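Local coordinates for protein soluble lytic murein transglycosylase (Escherichia coli, PDB 1QSA) that cleaves the glycosidic bonds between N-acetylmuramic acid and N-acetylglucosamine in peptidoglycan, leaving a 1,6-anhydro bond on the muramic acid residue, at residues Q468-A473 with I546-A551; S532-V537 with A550-G555; F575-S578 with T584-Y587; D455-Y460 with S479-K484. All blocks are in the same frame, centred on the assembly; numbering follows the deposited sequence.

How the contacts relate
Chain order runs from helix 454-461 to helix 582-601. Contact 4 opens first and closes a short loop, from helix 454-461 over helix 468-479 to the turn at 479-484. Contact 1 starts on helix 468-479, inside that loop, and ends on helix 545-554, so contacts 4 and 1 cross. Contact 2 opens within the span of contact 1 and ends on the same stretch of helix 545-554; the two share Ala-550 and Ala-551. Contact 3 follows in series and joins helix 572-578 to helix 582-601. Its Phe-575 and Val-576 pack on contact 1, and its Thr-584 and Tyr-587 meet contact 2.

Contact 1 of 4, residues Q468-A473 with I546-A551; sequences QSYAMA and IFSSAA. With SO4 (sulfate ion), chain L.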
loop_
_atom_site.group_PDB
_atom_site.type_symbol
_atom_site.label_atom_id
_atom_site.label_comp_id
_atom_site.label_asym_id
_atom_site.label_seq_id
_atom_site.Cartn_x
_atom_site.Cartn_y
_atom_site.Cartn_z
ATOM N N GLN A 468 1.591 -9.710 -25.235
ATOM C CA GLN A 468 2.831 -9.493 -24.475
ATOM C C GLN A 468 2.736 -8.187 -23.667
ATOM O O GLN A 468 3.083 -8.155 -22.490
ATOM C CB GLN A 468 4.037 -9.418 -25.407
ATOM C CG GLN A 468 5.363 -9.344 -24.639
ATOM C CD GLN A 468 6.542 -9.053 -25.543
ATOM O OE1 GLN A 468 6.555 -9.459 -26.704
ATOM N NE2 GLN A 468 7.538 -8.348 -25.018
ATOM N N SER A 469 2.242 -7.125 -24.300
ATOM C CA SER A 469 2.092 -5.821 -23.656
ATOM C C SER A 469 1.220 -5.910 -22.402
ATOM O O SER A 469 1.504 -5.269 -21.387
ATOM C CB SER A 469 1.487 -4.813 -24.648
ATOM O OG SER A 469 0.156 -5.177 -25.008
ATOM N N TYR A 470 0.182 -6.733 -22.480
ATOM C CA TYR A 470 -0.743 -6.911 -21.376
ATOM C C TYR A 470 -0.074 -7.602 -20.184
ATOM O O TYR A 470 -0.253 -7.168 -19.040
ATOM C CB TYR A 470 -1.985 -7.670 -21.850
ATOM C CG TYR A 470 -2.972 -7.928 -20.749
ATOM C CD1 TYR A 470 -3.450 -6.877 -19.952
ATOM C CD2 TYR A 470 -3.394 -9.229 -20.458
ATOM C CE1 TYR A 470 -4.322 -7.119 -18.881
ATOM C CE2 TYR A 470 -4.263 -9.481 -19.400
ATOM C CZ TYR A 470 -4.720 -8.425 -18.617
ATOM O OH TYR A 470 -5.555 -8.690 -17.549
ATOM N N ALA A 471 0.669 -8.682 -20.444
ATOM C CA ALA A 471 1.392 -9.388 -19.369
ATOM C C ALA A 471 2.380 -8.425 -18.702
ATOM O O ALA A 471 2.525 -8.402 -17.474
ATOM C CB ALA A 471 2.129 -10.592 -19.919
ATOM N N MET A 472 3.033 -7.598 -19.512
ATOM C CA MET A 472 3.968 -6.607 -19.001
ATOM C C MET A 472 3.280 -5.543 -18.145
ATOM O O MET A 472 3.817 -5.155 -17.107
ATOM C CB MET A 472 4.767 -5.987 -20.149
ATOM C CG MET A 472 5.720 -7.007 -20.755
ATOM S SD MET A 472 6.601 -6.449 -22.214
ATOM C CE MET A 472 7.949 -5.494 -21.474
ATOM N N ALA A 473 2.086 -5.110 -18.550
ATOM C CA ALA A 473 1.315 -4.121 -17.789
ATOM C C ALA A 473 0.976 -4.688 -16.410
ATOM O O ALA A 473 1.044 -3.976 -15.409
ATOM C CB ALA A 473 0.021 -3.762 -18.527
ATOM N N ILE A 546 -10.570 -6.299 -19.065
ATOM C CA ILE A 546 -11.188 -5.725 -17.872
ATOM C C ILE A 546 -11.457 -6.882 -16.906
ATOM O O ILE A 546 -11.093 -6.820 -15.729
ATOM C CB ILE A 546 -12.517 -4.985 -18.215
ATOM C CG1 ILE A 546 -12.202 -3.721 -19.030
ATOM C CG2 ILE A 546 -13.292 -4.637 -16.933
ATOM C CD1 ILE A 546 -13.445 -3.012 -19.591
ATOM N N PHE A 547 -12.069 -7.946 -17.430
ATOM C CA PHE A 547 -12.386 -9.123 -16.615
ATOM C C PHE A 547 -11.148 -9.862 -16.117
ATOM O O PHE A 547 -11.072 -10.211 -14.937
ATOM C CB PHE A 547 -13.281 -10.106 -17.384
ATOM C CG PHE A 547 -14.575 -9.508 -17.884
ATOM C CD1 PHE A 547 -15.158 -8.434 -17.235
ATOM C CD2 PHE A 547 -15.202 -10.032 -19.023
ATOM C CE1 PHE A 547 -16.348 -7.879 -17.699
ATOM C CE2 PHE A 547 -16.394 -9.484 -19.499
ATOM C CZ PHE A 547 -16.969 -8.407 -18.835
ATOM N N SER A 548 -10.156 -10.071 -16.984
ATOM C CA SER A 548 -8.966 -10.796 -16.553
ATOM C C SER A 548 -8.152 -10.023 -15.527
ATOM O O SER A 548 -7.595 -10.616 -14.609
ATOM C CB SER A 548 -8.082 -11.210 -17.739
ATOM O OG SER A 548 -7.730 -10.089 -18.518
ATOM N N SER A 549 -8.104 -8.697 -15.666
ATOM C CA SER A 549 -7.360 -7.884 -14.714
ATOM C C SER A 549 -8.079 -7.918 -13.369
ATOM O O SER A 549 -7.456 -8.092 -12.338
ATOM C CB SER A 549 -7.201 -6.441 -15.218
ATOM O OG SER A 549 -6.463 -6.417 -16.440
ATOM N N ALA A 550 -9.399 -7.753 -13.395
ATOM C CA ALA A 550 -10.180 -7.805 -12.170
ATOM C C ALA A 550 -10.073 -9.181 -11.506
ATOM O O ALA A 550 -9.930 -9.266 -10.282
ATOM C CB ALA A 550 -11.640 -7.456 -12.459
ATOM N N ALA A 551 -10.099 -10.240 -12.309
ATOM C CA ALA A 551 -9.998 -11.612 -11.796
ATOM C C ALA A 551 -8.598 -11.886 -11.220
ATOM O O ALA A 551 -8.467 -12.560 -10.199
ATOM C CB ALA A 551 -10.343 -12.634 -12.895
HETATM S S SO4 L . 1.235 -10.157 -29.078
HETATM O O1 SO4 L . 1.847 -10.602 -27.814
HETATM O O2 SO4 L . 1.026 -8.699 -29.049
HETATM O O3 SO4 L . 2.124 -10.494 -30.204
HETATM O O4 SO4 L . -0.067 -10.823 -29.266
#
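The phenol oxygen of Tyr-470 is gripped by two serine hydroxyls in a row. Tyr-470 OH lies 2.7 Å from Ser-549 OG and 2.8 Å from Ser-548 OG. The ring comes end-on, with its hydroxyl pointing into the gap between the two serines. Ser-549 OG sits at the ring edge, in the ring plane, and is 3.3 Å from Tyr-470 CE1. Ser-548 OG approaches obliquely. Tyr-470 has CG anti to its own backbone N (chi1 178°), which carries the ring straight out from helix 468-479. Ser-549 OG lies beside its own backbone N (chi1 -62°), which places it within reach of the phenol. Each serine oxygen is also bonded to a backbone carbonyl one turn back, Asn-544 O for Ser-548 and Arg-545 O for Ser-549. All three residues are buried. The contact joins two helices of the Slt-type domain, which has a lysozyme-like fold. The helix 468-479 also carries Glu-478, the predicted active-site residue, whose side chain is about 8 Å from that of Ser-549. A phenylalanine in place of Tyr-470 would probably leave both serine hydroxyls without their shared partner across the helices. Val-591 of helix 582-601 and Leu-534 of helix 523-540 also touch the tyrosine. At the start of helix 468-479, Gln-468 N donates at 2.7 Å to O1 of a sulfate, an ion probably from the crystallisation liquor.

Contact 2 of 4, residues S532-V537 with A550-G555; sequences SYLQYV and AAYNAG
Tyr-552 meets two side chains of helix 523-540 through CD2, with CE2 also against Tyr-533. Tyr-552 CD2 lies 3.7 Å from Leu-534 CD1 and 3.8 Å from Tyr-533 CD2. The leucine and the Tyr-552 side chain cross at about a right angle. The two tyrosine rings are tilted by 54° and their centroids are 5.9 Å apart, so they neither stack nor form a T. Tyr-552 CE2 sits in the plane of the Tyr-533 ring, at its edge. Tyr-552 CG is anti to the backbone N (chi1 -165°), which brings the ring toward Tyr-533 and Leu-534. Further on, Val-537 CB packs against Ala-551 CB at 3.9 Å. Leu-534, Val-537 and Ala-551 are buried. The tyrosine side is looser, and Tyr-533 and Tyr-552 are both partly exposed. There a water links Tyr-533 OH, 2.8 Å away, to Ala-551 O, to which it donates at 3.0 Å. The phenol end of Tyr-552 bonds to Met-495 O, and its side chain is about 3 Å from that of Glu-478, the predicted active-site residue. Two consecutive helices of the lysozyme-like Slt domain thus pack beside that site. The axes of helix 532-537 and helix 550-554 approach to 9.7 Å, with their directions 121° apart. Helix 468-479 packs on Leu-534 and Tyr-552, helix 556-566 touches Tyr-533, Val-537 and Ala-551, and helix 582-601 brings Tyr-587 against Tyr-552.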
loop_
_atom_site.group_PDB
_atom_site.type_symbol
_atom_site.label_atom_id
_atom_site.label_comp_id
_atom_site.label_asym_id
_atom_site.label_seq_id
_atom_site.Cartn_x
_atom_site.Cartn_y
_atom_site.Cartn_z
ATOM N N SER A 532 0.822 -17.965 -17.242
ATOM C CA SER A 532 -0.090 -19.103 -17.301
ATOM C C SER A 532 -1.401 -18.786 -16.561
ATOM O O SER A 532 -2.480 -18.930 -17.134
ATOM C CB SER A 532 0.556 -20.372 -16.750
ATOM O OG SER A 532 1.505 -20.872 -17.676
ATOM N N TYR A 533 -1.317 -18.263 -15.336
ATOM C CA TYR A 533 -2.551 -17.938 -14.609
ATOM C C TYR A 533 -3.309 -16.804 -15.305
ATOM O O TYR A 533 -4.540 -16.848 -15.437
ATOM C CB TYR A 533 -2.260 -17.564 -13.156
ATOM C CG TYR A 533 -3.535 -17.437 -12.334
ATOM C CD1 TYR A 533 -4.347 -18.551 -12.103
ATOM C CD2 TYR A 533 -3.978 -16.191 -11.889
ATOM C CE1 TYR A 533 -5.588 -18.421 -11.456
ATOM C CE2 TYR A 533 -5.221 -16.054 -11.237
ATOM C CZ TYR A 533 -6.013 -17.167 -11.035
ATOM O OH TYR A 533 -7.269 -17.020 -10.469
ATOM N N LEU A 534 -2.569 -15.803 -15.784
ATOM C CA LEU A 534 -3.188 -14.667 -16.472
ATOM C C LEU A 534 -3.921 -15.148 -17.727
ATOM O O LEU A 534 -5.056 -14.737 -17.986
ATOM C CB LEU A 534 -2.118 -13.630 -16.817
ATOM C CG LEU A 534 -2.618 -12.286 -17.378
ATOM C CD1 LEU A 534 -3.549 -11.592 -16.380
ATOM C CD2 LEU A 534 -1.425 -11.404 -17.724
ATOM N N GLN A 535 -3.303 -16.070 -18.466
ATOM C CA GLN A 535 -3.928 -16.637 -19.665
ATOM C C GLN A 535 -5.195 -17.418 -19.270
ATOM O O GLN A 535 -6.213 -17.358 -19.961
ATOM C CB GLN A 535 -2.934 -17.562 -20.392
ATOM C CG GLN A 535 -3.555 -18.457 -21.474
ATOM C CD GLN A 535 -4.240 -17.705 -22.598
ATOM O OE1 GLN A 535 -3.834 -16.609 -22.983
ATOM N NE2 GLN A 535 -5.277 -18.317 -23.154
ATOM N N TYR A 536 -5.142 -18.108 -18.131
ATOM C CA TYR A 536 -6.286 -18.869 -17.641
ATOM C C TYR A 536 -7.494 -17.954 -17.400
ATOM O O TYR A 536 -8.575 -18.217 -17.931
ATOM C CB TYR A 536 -5.919 -19.630 -16.357
ATOM C CG TYR A 536 -7.111 -20.185 -15.592
ATOM C CD1 TYR A 536 -7.950 -21.149 -16.148
ATOM C CD2 TYR A 536 -7.403 -19.722 -14.312
ATOM C CE1 TYR A 536 -9.065 -21.639 -15.429
ATOM C CE2 TYR A 536 -8.498 -20.200 -13.601
ATOM C CZ TYR A 536 -9.318 -21.152 -14.158
ATOM O OH TYR A 536 -10.377 -21.628 -13.415
ATOM N N VAL A 537 -7.318 -16.878 -16.634
ATOM C CA VAL A 537 -8.454 -15.981 -16.380
ATOM C C VAL A 537 -8.861 -15.210 -17.646
ATOM O O VAL A 537 -10.031 -14.874 -17.827
ATOM C CB VAL A 537 -8.239 -15.040 -15.149
ATOM C CG1 VAL A 537 -8.161 -15.872 -13.857
ATOM C CG2 VAL A 537 -7.008 -14.185 -15.312
ATOM N N ALA A 550 -9.399 -7.753 -13.395
ATOM C CA ALA A 550 -10.180 -7.805 -12.170
ATOM C C ALA A 550 -10.073 -9.181 -11.506
ATOM O O ALA A 550 -9.930 -9.266 -10.282
ATOM C CB ALA A 550 -11.640 -7.456 -12.459
ATOM N N ALA A 551 -10.099 -10.240 -12.309
ATOM C CA ALA A 551 -9.998 -11.612 -11.796
ATOM C C ALA A 551 -8.598 -11.886 -11.220
ATOM O O ALA A 551 -8.467 -12.560 -10.199
ATOM C CB ALA A 551 -10.343 -12.634 -12.895
ATOM N N TYR A 552 -7.556 -11.329 -11.834
ATOM C CA TYR A 552 -6.196 -11.543 -11.340
ATOM C C TYR A 552 -6.039 -10.910 -9.957
ATOM O O TYR A 552 -5.455 -11.504 -9.055
ATOM C CB TYR A 552 -5.170 -10.956 -12.322
ATOM C CG TYR A 552 -3.742 -11.432 -12.101
ATOM C CD1 TYR A 552 -2.892 -10.772 -11.201
ATOM C CD2 TYR A 552 -3.253 -12.553 -12.778
ATOM C CE1 TYR A 552 -1.585 -11.223 -10.975
ATOM C CE2 TYR A 552 -1.947 -13.018 -12.560
ATOM C CZ TYR A 552 -1.123 -12.346 -11.654
ATOM O OH TYR A 552 0.149 -12.824 -11.411
ATOM N N ASN A 553 -6.645 -9.746 -9.763
ATOM C CA ASN A 553 -6.554 -9.030 -8.484
ATOM C C ASN A 553 -7.529 -9.515 -7.390
ATOM O O ASN A 553 -7.128 -9.697 -6.235
ATOM C CB ASN A 553 -6.747 -7.521 -8.728
ATOM C CG ASN A 553 -6.649 -6.693 -7.450
ATOM O OD1 ASN A 553 -7.645 -6.200 -6.952
ATOM N ND2 ASN A 553 -5.440 -6.546 -6.920
ATOM N N ALA A 554 -8.782 -9.756 -7.772
ATOM C CA ALA A 554 -9.835 -10.137 -6.832
ATOM C C ALA A 554 -10.352 -11.568 -6.895
ATOM O O ALA A 554 -11.142 -11.974 -6.036
ATOM C CB ALA A 554 -11.016 -9.158 -6.969
ATOM N N GLY A 555 -9.920 -12.330 -7.891
ATOM C CA GLY A 555 -10.373 -13.712 -8.023
ATOM C C GLY A 555 -11.541 -13.833 -8.993
ATOM O O GLY A 555 -12.396 -12.950 -9.056
HETATM O O HOH W 1 -7.152 -14.796 -8.793
#

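Contact 3 of 4, residues F575-S578 with T584-Y587; sequences FVES and TRGY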
loop_
_atom_site.group_PDB
_atom_site.type_symbol
_atom_site.label_atom_id
_atom_site.label_comp_id
_atom_site.label_asym_id
_atom_site.label_seq_id
_atom_site.Cartn_x
_atom_site.Cartn_y
_atom_site.Cartn_z
ATOM N N PHE A 575 -18.769 -0.320 -16.157
ATOM C CA PHE A 575 -18.411 -1.537 -15.422
ATOM C C PHE A 575 -17.118 -1.308 -14.600
ATOM O O PHE A 575 -17.067 -1.632 -13.425
ATOM C CB PHE A 575 -18.253 -2.735 -16.350
ATOM C CG PHE A 575 -18.002 -4.017 -15.617
ATOM C CD1 PHE A 575 -19.061 -4.762 -15.099
ATOM C CD2 PHE A 575 -16.700 -4.439 -15.364
ATOM C CE1 PHE A 575 -18.810 -5.910 -14.331
ATOM C CE2 PHE A 575 -16.440 -5.576 -14.603
ATOM C CZ PHE A 575 -17.505 -6.307 -14.087
ATOM N N VAL A 576 -16.108 -0.689 -15.208
ATOM C CA VAL A 576 -14.856 -0.416 -14.488
ATOM C C VAL A 576 -15.099 0.522 -13.299
ATOM O O VAL A 576 -14.685 0.236 -12.168
ATOM C CB VAL A 576 -13.806 0.239 -15.425
ATOM C CG1 VAL A 576 -12.579 0.744 -14.612
ATOM C CG2 VAL A 576 -13.348 -0.764 -16.472
ATOM N N GLU A 577 -15.820 1.614 -13.543
ATOM C CA GLU A 577 -16.062 2.601 -12.498
ATOM C C GLU A 577 -16.924 2.105 -11.345
ATOM O O GLU A 577 -16.771 2.566 -10.210
ATOM C CB GLU A 577 -16.667 3.882 -13.090
ATOM C CG GLU A 577 -16.637 5.046 -12.103
ATOM C CD GLU A 577 -15.230 5.343 -11.617
ATOM O OE1 GLU A 577 -14.335 5.509 -12.454
ATOM O OE2 GLU A 577 -14.999 5.397 -10.398
ATOM N N SER A 578 -17.826 1.166 -11.633
ATOM C CA SER A 578 -18.730 0.632 -10.622
ATOM C C SER A 578 -18.200 -0.573 -9.842
ATOM O O SER A 578 -18.873 -1.071 -8.936
ATOM C CB SER A 578 -20.113 0.326 -11.225
ATOM O OG SER A 578 -20.029 -0.648 -12.246
ATOM N N THR A 584 -9.427 -2.930 -6.499
ATOM C CA THR A 584 -9.567 -3.585 -7.805
ATOM C C THR A 584 -9.926 -2.579 -8.900
ATOM O O THR A 584 -9.482 -2.699 -10.044
ATOM C CB THR A 584 -10.606 -4.707 -7.729
ATOM O OG1 THR A 584 -10.280 -5.562 -6.620
ATOM C CG2 THR A 584 -10.603 -5.532 -9.020
ATOM N N ARG A 585 -10.781 -1.618 -8.567
ATOM C CA ARG A 585 -11.158 -0.585 -9.532
ATOM C C ARG A 585 -9.901 0.182 -9.971
ATOM O O ARG A 585 -9.663 0.391 -11.166
ATOM C CB ARG A 585 -12.175 0.361 -8.891
ATOM C CG ARG A 585 -12.760 1.372 -9.841
ATOM C CD ARG A 585 -13.906 2.135 -9.177
ATOM N NE ARG A 585 -13.515 2.910 -8.003
ATOM C CZ ARG A 585 -13.920 2.669 -6.754
ATOM N NH1 ARG A 585 -14.728 1.656 -6.484
ATOM N NH2 ARG A 585 -13.514 3.450 -5.763
ATOM N N GLY A 586 -9.077 0.573 -9.000
ATOM C CA GLY A 586 -7.851 1.290 -9.317
ATOM C C GLY A 586 -6.856 0.421 -10.080
ATOM O O GLY A 586 -6.147 0.903 -10.975
ATOM N N TYR A 587 -6.802 -0.858 -9.727
ATOM C CA TYR A 587 -5.915 -1.825 -10.385
ATOM C C TYR A 587 -6.263 -1.926 -11.880
ATOM O O TYR A 587 -5.380 -1.861 -12.744
ATOM C CB TYR A 587 -6.101 -3.186 -9.704
ATOM C CG TYR A 587 -5.223 -4.309 -10.215
ATOM C CD1 TYR A 587 -5.633 -5.116 -11.276
ATOM C CD2 TYR A 587 -4.004 -4.591 -9.607
ATOM C CE1 TYR A 587 -4.850 -6.182 -11.724
ATOM C CE2 TYR A 587 -3.207 -5.659 -10.042
ATOM C CZ TYR A 587 -3.640 -6.449 -11.099
ATOM O OH TYR A 587 -2.899 -7.524 -11.518
#
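This is a contact between a helix end and an arginine, at the short linker that joins helix 572-578 to helix 582-601. Arg-585 lays its aliphatic chain over the carbonyl oxygens of Val-576 and Glu-577. Its CG is 3.2 Å from Val-576 O, and its CD is 3.1 Å from Glu-577 O. With CG anti to the backbone N (chi1 -173°), the chain extends toward the other segment; a bend at chi3 (62°) then turns the guanidinium aside. Glu-577 OE2 forms a long salt bridge with Arg-585 NE, at 3.8 Å, from an oblique position. The same oxygen, Glu-577 OE2, is 3.7 Å from Arg-585 CD. It lies well out of the guanidinium plane, and no N-H points at it, so the salt bridge rests on charge alone. The stronger partners lie outside the segments. Glu-577 OE1 bonds to Tyr-352 OH and pairs with Lys-589, while OE2 pairs with Arg-293. Arg-585 NH1 donates to Ile-579 O. An alanine at Arg-585 is likely to leave Ile-579 O without this donor and bare the carbonyls of Val-576 and Glu-577. Several positive groups share one buried carboxylate, which would probably favour its charged form. The arrangement is that of two consecutive helices joined by a short linker, with an arginine of the second helix bridging back to the C-terminal end of the first and to the linker.

Contact 4 of 4, residues D455-Y460 with S479-K484; sequences DLFKRY and SAWNPK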
loop_
_atom_site.group_PDB
_atom_site.type_symbol
_atom_site.label_atom_id
_atom_site.label_comp_id
_atom_site.label_asym_id
_atom_site.label_seq_id
_atom_site.Cartn_x
_atom_site.Cartn_y
_atom_site.Cartn_z
ATOM N N ASP A 455 12.468 -10.265 -23.732
ATOM C CA ASP A 455 12.607 -11.594 -24.334
ATOM C C ASP A 455 11.806 -12.664 -23.594
ATOM O O ASP A 455 11.159 -13.494 -24.228
ATOM C CB ASP A 455 14.077 -12.017 -24.398
ATOM C CG ASP A 455 14.895 -11.158 -25.352
ATOM O OD1 ASP A 455 14.308 -10.576 -26.290
ATOM O OD2 ASP A 455 16.128 -11.063 -25.152
ATOM N N LEU A 456 11.811 -12.622 -22.264
ATOM C CA LEU A 456 11.058 -13.604 -21.495
ATOM C C LEU A 456 9.555 -13.439 -21.702
ATOM O O LEU A 456 8.849 -14.428 -21.878
ATOM C CB LEU A 456 11.397 -13.534 -20.005
ATOM C CG LEU A 456 12.765 -14.110 -19.611
ATOM C CD1 LEU A 456 13.093 -13.752 -18.167
ATOM C CD2 LEU A 456 12.748 -15.625 -19.810
ATOM N N PHE A 457 9.060 -12.205 -21.653
ATOM C CA PHE A 457 7.626 -11.990 -21.868
ATOM C C PHE A 457 7.203 -12.403 -23.272
ATOM O O PHE A 457 6.142 -12.994 -23.443
ATOM C CB PHE A 457 7.204 -10.545 -21.564
ATOM C CG PHE A 457 7.026 -10.268 -20.093
ATOM C CD1 PHE A 457 5.896 -10.746 -19.412
ATOM C CD2 PHE A 457 7.983 -9.556 -19.386
ATOM C CE1 PHE A 457 5.729 -10.511 -18.030
ATOM C CE2 PHE A 457 7.831 -9.315 -18.022
ATOM C CZ PHE A 457 6.700 -9.795 -17.341
ATOM N N LYS A 458 8.064 -12.168 -24.261
ATOM C CA LYS A 458 7.763 -12.555 -25.631
ATOM C C LYS A 458 7.657 -14.073 -25.699
ATOM O O LYS A 458 6.656 -14.618 -26.165
ATOM C CB LYS A 458 8.852 -12.058 -26.596
ATOM C CG LYS A 458 8.546 -12.382 -28.059
ATOM C CD LYS A 458 9.646 -11.889 -28.983
ATOM C CE LYS A 458 9.296 -12.153 -30.449
ATOM N NZ LYS A 458 10.475 -11.908 -31.351
ATOM N N ARG A 459 8.671 -14.754 -25.172
ATOM C CA ARG A 459 8.702 -16.208 -25.176
ATOM C C ARG A 459 7.502 -16.844 -24.477
ATOM O O ARG A 459 6.913 -17.789 -25.000
ATOM C CB ARG A 459 9.995 -16.707 -24.522
ATOM C CG ARG A 459 10.157 -18.224 -24.510
ATOM C CD ARG A 459 11.337 -18.667 -23.654
ATOM N NE ARG A 459 12.527 -17.851 -23.884
ATOM C CZ ARG A 459 13.577 -17.811 -23.066
ATOM N NH1 ARG A 459 13.603 -18.558 -21.971
ATOM N NH2 ARG A 459 14.612 -17.032 -23.352
ATOM N N TYR A 460 7.126 -16.301 -23.319
ATOM C CA TYR A 460 6.023 -16.852 -22.538
ATOM C C TYR A 460 4.620 -16.414 -22.915
ATOM O O TYR A 460 3.655 -16.833 -22.277
ATOM C CB TYR A 460 6.288 -16.700 -21.038
ATOM C CG TYR A 460 7.343 -17.670 -20.562
ATOM C CD1 TYR A 460 7.010 -18.988 -20.274
ATOM C CD2 TYR A 460 8.688 -17.294 -20.461
ATOM C CE1 TYR A 460 7.983 -19.910 -19.897
ATOM C CE2 TYR A 460 9.679 -18.224 -20.086
ATOM C CZ TYR A 460 9.303 -19.529 -19.808
ATOM O OH TYR A 460 10.228 -20.474 -19.439
ATOM N N SER A 479 4.597 -5.420 -9.346
ATOM C CA SER A 479 5.903 -5.317 -8.690
ATOM C C SER A 479 6.756 -4.092 -8.971
ATOM O O SER A 479 7.835 -3.956 -8.370
ATOM C CB SER A 479 6.734 -6.524 -9.114
ATOM O OG SER A 479 7.009 -6.434 -10.505
ATOM N N ALA A 480 6.321 -3.246 -9.902
ATOM C CA ALA A 480 7.112 -2.080 -10.306
ATOM C C ALA A 480 8.500 -2.578 -10.757
ATOM O O ALA A 480 9.531 -1.911 -10.596
ATOM C CB ALA A 480 7.211 -1.030 -9.185
ATOM N N TRP A 481 8.482 -3.767 -11.352
ATOM C CA TRP A 481 9.654 -4.449 -11.888
ATOM C C TRP A 481 10.707 -4.986 -10.921
ATOM O O TRP A 481 11.800 -5.339 -11.353
ATOM C CB TRP A 481 10.307 -3.628 -13.006
ATOM C CG TRP A 481 9.398 -3.448 -14.204
ATOM C CD1 TRP A 481 8.957 -2.264 -14.742
ATOM C CD2 TRP A 481 8.803 -4.491 -14.981
ATOM N NE1 TRP A 481 8.118 -2.516 -15.802
ATOM C CE2 TRP A 481 8.003 -3.871 -15.973
ATOM C CE3 TRP A 481 8.868 -5.893 -14.934
ATOM C CZ2 TRP A 481 7.269 -4.606 -16.909
ATOM C CZ3 TRP A 481 8.137 -6.630 -15.866
ATOM C CH2 TRP A 481 7.344 -5.978 -16.843
ATOM N N ASN A 482 10.401 -5.059 -9.623
ATOM C CA ASN A 482 11.373 -5.643 -8.686
ATOM C C ASN A 482 11.032 -7.143 -8.604
ATOM O O ASN A 482 9.992 -7.511 -8.057
ATOM C CB ASN A 482 11.251 -4.976 -7.316
ATOM C CG ASN A 482 12.138 -5.617 -6.268
ATOM O OD1 ASN A 482 12.811 -6.610 -6.528
ATOM N ND2 ASN A 482 12.148 -5.035 -5.077
ATOM N N PRO A 483 11.903 -8.025 -9.142
ATOM C CA PRO A 483 11.644 -9.473 -9.117
ATOM C C PRO A 483 11.743 -10.147 -7.751
ATOM O O PRO A 483 11.333 -11.297 -7.603
ATOM C CB PRO A 483 12.713 -10.033 -10.069
ATOM C CG PRO A 483 13.864 -9.095 -9.881
ATOM C CD PRO A 483 13.205 -7.721 -9.772
ATOM N N LYS A 484 12.287 -9.431 -6.769
ATOM C CA LYS A 484 12.493 -9.984 -5.433
ATOM C C LYS A 484 11.499 -9.511 -4.377
ATOM O O LYS A 484 11.582 -9.929 -3.216
ATOM C CB LYS A 484 13.925 -9.652 -4.975
ATOM C CG LYS A 484 15.001 -9.985 -6.015
ATOM C CD LYS A 484 15.022 -11.466 -6.349
ATOM C CE LYS A 484 16.022 -11.788 -7.461
ATOM N NZ LYS A 484 16.017 -13.256 -7.758
#
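Phe-457 and Trp-481 each place CG anti to the carbonyl carbon and beside the backbone N (chi1 -80° and -63°). From these settings the two side chains reach toward each other from opposite directions, although their CA atoms are 12.7 Å apart. The contact belongs to the lysozyme-like catalytic domain. It joins helix 454-461 to the loop that follows helix 468-479, whose residue Glu-478 is the predicted active-site acid. The backbone of that loop folds into a type I' turn from Ser-479 to Asn-482, with Ala-480 and Trp-481 both at positive phi. The turn is closed by Asn-482 N donating to Ser-479 O at 3.1 Å. It sets the backbone from which the indole leaves. An Asx turn follows, in which Lys-484 N donates to Asn-482 OD1 at 2.9 Å from above the carbonyl plane. Trp-481 also has support of its own: NE1 donates to Tyr-598 OH, and Trp-429 and Ala-475 touch the side chain. Met-472 of helix 468-479 and Ile-527 of helix 523-540 pack on Phe-457. The two rings are steeply turned, with planes at 76° and centroids 5.7 Å apart. The pair is oblique, neither stacked nor T-shaped. Phe-457 CZ lies in the indole plane, at the edge of the six-membered ring. The closest atoms are Phe-457 CE2 and Trp-481 CZ3, at 3.5 Å.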